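Local coordinates for angiopoietin-related protein 6 (Homo sapiens, PDB 6Y43) that is a secreted angiopoietin-like factor whose calcium-binding fibrinogen-like globe domain probably serves in recognising partner molecules outside the cell, at residues G57-F61 with G77-L81. Residues are numbered along the deposited sequence; the frame is centred on the assembly and turned at random.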
ATOM      1  N   GLY A  57       8.364  10.161  -7.174  1.00 10.93           N
ATOM      2  CA  GLY A  57       9.667   9.585  -7.432  1.00 14.94           C
ATOM      3  C   GLY A  57      10.766   9.983  -6.466  1.00 12.25           C
ATOM      4  O   GLY A  57      11.949   9.775  -6.768  1.00 15.91           O
ATOM      5  N   SER A  58      10.417  10.514  -5.300  1.00 11.61           N
ATOM      6  CA  SER A  58      11.448  11.012  -4.407  1.00 11.92           C
ATOM      7  C   SER A  58      12.074   9.936  -3.544  1.00 12.99           C
ATOM      8  O   SER A  58      13.142  10.175  -2.981  1.00 18.12           O
ATOM      9  CB  SER A  58      10.877  12.109  -3.504  1.00 13.92           C
ATOM     10  OG  SER A  58       9.706  11.675  -2.842  1.00 12.65           O
ATOM     11  N   VAL A  59      11.467   8.751  -3.442  1.00  9.47           N
ATOM     12  CA  VAL A  59      11.926   7.715  -2.523  1.00 10.98           C
ATOM     13  C   VAL A  59      12.261   6.482  -3.332  1.00 12.26           C
ATOM     14  O   VAL A  59      11.506   6.112  -4.232  1.00 11.57           O
ATOM     15  CB  VAL A  59      10.842   7.423  -1.469  1.00  8.13           C
ATOM     16  CG1 VAL A  59      11.135   6.170  -0.676  1.00 11.24           C
ATOM     17  CG2 VAL A  59      10.656   8.626  -0.549  1.00 10.96           C
ATOM     18  N   ASN A  60      13.401   5.870  -3.039  1.00  9.84           N
ATOM     19  CA  ASN A  60      13.817   4.648  -3.721  1.00 11.49           C
ATOM     20  C   ASN A  60      13.053   3.475  -3.130  1.00 10.23           C
ATOM     21  O   ASN A  60      13.237   3.144  -1.958  1.00 14.15           O
ATOM     22  CB  ASN A  60      15.320   4.456  -3.555  1.00 14.45           C
ATOM     23  CG  ASN A  60      15.828   3.202  -4.226  1.00 18.81           C
ATOM     24  OD1 ASN A  60      16.767   2.562  -3.731  1.00 36.72           O
ATOM     25  ND2 ASN A  60      15.212   2.828  -5.320  1.00 17.17           N
ATOM     26  N   PHE A  61      12.204   2.840  -3.943  1.00 10.58           N
ATOM     27  CA  PHE A  61      11.487   1.639  -3.541  1.00  9.70           C
ATOM     28  C   PHE A  61      12.218   0.364  -3.940  1.00 11.25           C
ATOM     29  O   PHE A  61      11.772  -0.734  -3.576  1.00 11.17           O
ATOM     30  CB  PHE A  61      10.074   1.642  -4.138  1.00 10.36           C
ATOM     31  CG  PHE A  61       9.068   2.421  -3.316  1.00  8.56           C
ATOM     32  CD1 PHE A  61       9.146   3.797  -3.211  1.00  8.86           C
ATOM     33  CD2 PHE A  61       8.060   1.750  -2.632  1.00  8.95           C
ATOM     34  CE1 PHE A  61       8.224   4.506  -2.432  1.00  8.66           C
ATOM     35  CE2 PHE A  61       7.121   2.451  -1.861  1.00 10.67           C
ATOM     36  CZ  PHE A  61       7.213   3.808  -1.755  1.00  9.41           C
ATOM     37  N   GLY A  77       4.949  12.375   2.475  1.00 11.30           N
ATOM     38  CA  GLY A  77       5.260  12.210   1.063  1.00 10.11           C
ATOM     39  C   GLY A  77       5.139  10.762   0.640  1.00  9.98           C
ATOM     40  O   GLY A  77       4.177  10.077   1.014  1.00  9.57           O
ATOM     41  N   GLU A  78       6.093  10.297  -0.148  1.00  8.08           N
ATOM     42  CA  GLU A  78       6.118   8.895  -0.549  1.00  9.39           C
ATOM     43  C   GLU A  78       6.620   8.057   0.611  1.00  8.89           C
ATOM     44  O   GLU A  78       7.582   8.433   1.298  1.00  9.19           O
ATOM     45  CB  GLU A  78       7.018   8.702  -1.759  1.00  8.67           C
ATOM     46  CG  GLU A  78       6.489   9.316  -3.024  1.00  9.05           C
ATOM     47  CD  GLU A  78       7.247   8.793  -4.241  1.00 11.42           C
ATOM     48  OE1 GLU A  78       8.436   8.433  -4.086  1.00 12.60           O
ATOM     49  OE2 GLU A  78       6.655   8.734  -5.333  1.00 10.27           O
ATOM     50  N   TYR A  79       5.965   6.925   0.846  1.00  8.18           N
ATOM     51  CA  TYR A  79       6.468   6.052   1.889  1.00  7.44           C
ATOM     52  C   TYR A  79       5.857   4.667   1.805  1.00  8.03           C
ATOM     53  O   TYR A  79       4.901   4.422   1.068  1.00  7.62           O
ATOM     54  CB  TYR A  79       6.245   6.634   3.288  1.00  8.62           C
ATOM     55  CG  TYR A  79       4.840   6.642   3.873  1.00  9.20           C
ATOM     56  CD1 TYR A  79       3.952   7.663   3.573  1.00  7.89           C
ATOM     57  CD2 TYR A  79       4.433   5.680   4.794  1.00  8.34           C
ATOM     58  CE1 TYR A  79       2.700   7.717   4.160  1.00  8.62           C
ATOM     59  CE2 TYR A  79       3.184   5.719   5.358  1.00  7.83           C
ATOM     60  CZ  TYR A  79       2.330   6.760   5.048  1.00  8.29           C
ATOM     61  OH  TYR A  79       1.106   6.824   5.632  1.00  9.97           O
ATOM     62  N   TRP A  80       6.464   3.772   2.587  1.00  7.51           N
ATOM     63  CA  TRP A  80       6.031   2.398   2.817  1.00  7.64           C
ATOM     64  C   TRP A  80       6.038   2.200   4.326  1.00  7.14           C
ATOM     65  O   TRP A  80       7.098   2.284   4.950  1.00  8.43           O
ATOM     66  CB  TRP A  80       6.993   1.411   2.146  1.00  8.02           C
ATOM     67  CG  TRP A  80       6.754  -0.029   2.457  1.00  8.09           C
ATOM     68  CD1 TRP A  80       7.505  -0.837   3.269  1.00  9.85           C
ATOM     69  CD2 TRP A  80       5.722  -0.867   1.901  1.00  8.30           C
ATOM     70  NE1 TRP A  80       6.974  -2.118   3.285  1.00  9.56           N
ATOM     71  CE2 TRP A  80       5.878  -2.149   2.456  1.00  9.63           C
ATOM     72  CE3 TRP A  80       4.656  -0.633   1.023  1.00 10.41           C
ATOM     73  CZ2 TRP A  80       5.031  -3.221   2.129  1.00 10.35           C
ATOM     74  CZ3 TRP A  80       3.803  -1.686   0.723  1.00  8.21           C
ATOM     75  CH2 TRP A  80       4.004  -2.968   1.275  1.00  8.36           C
ATOM     76  N   LEU A  81       4.868   1.939   4.914  1.00  8.01           N
ATOM     77  CA  LEU A  81       4.785   1.919   6.375  1.00 10.20           C
ATOM     78  C   LEU A  81       5.626   0.798   6.967  1.00  9.14           C
ATOM     79  O   LEU A  81       6.175   0.953   8.070  1.00 10.17           O
ATOM     80  CB  LEU A  81       3.333   1.785   6.833  1.00  9.78           C
ATOM     81  CG  LEU A  81       3.088   1.865   8.338  1.00 11.37           C
ATOM     82  CD1 LEU A  81       3.597   3.230   8.866  1.00 14.58           C
ATOM     83  CD2 LEU A  81       1.616   1.662   8.654  1.00 14.91           C
TER
HETATM   84  O   HOH W   1       8.577  11.950  -0.365  1.00 15.22           O
HETATM   85  O   HOH W   2       9.376   6.717  -5.865  1.00 11.87           O
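The carboxylate of Glu78 reaches into the loop 57-61 and accepts from the backbone N-H groups of Gly57 and Val59, an example of a buried carboxylate bonded to the backbone of a loop. With the chain extended beyond CG (chi2 -166°), Glu78 OE1 accepts from Val59 N at 3.1 Å, nearly along its own C-O axis, while Gly57 N meets Glu78 OE2 at 2.9 Å from well above the carboxylate plane. OE2 is gripped further by the backbone N of Gln55 and Asp56. The Val59 and Glu78 side chains run alongside one another, pointing opposite ways, with Val59 CG2 3.8 Å from Glu78 CB. In this fibrinogen C-terminal fold the carboxylate ties the loop leaving strand 48-54 to the start of the short strand 79-80. Replaced by alanine, Glu78 would take its carboxylate away, and the N-H groups of Gln55, Asp56, Gly57 and Val59 would probably lose this acceptor, leaving the loop freer to move. Beyond the carboxylate, the Phe61 ring turns its edge to Tyr79 O, 3.7 Å from Phe61 CZ, and its CE2 lies 4.1 Å from Trp80 CB, the two side chains crossing at about a right angle. Two waters bridge the segments, one joining Glu78 N to Ser58 OG, which also hydrogen-bonds Asp56 OD1, the other donating to Val59 O and Glu78 OE1.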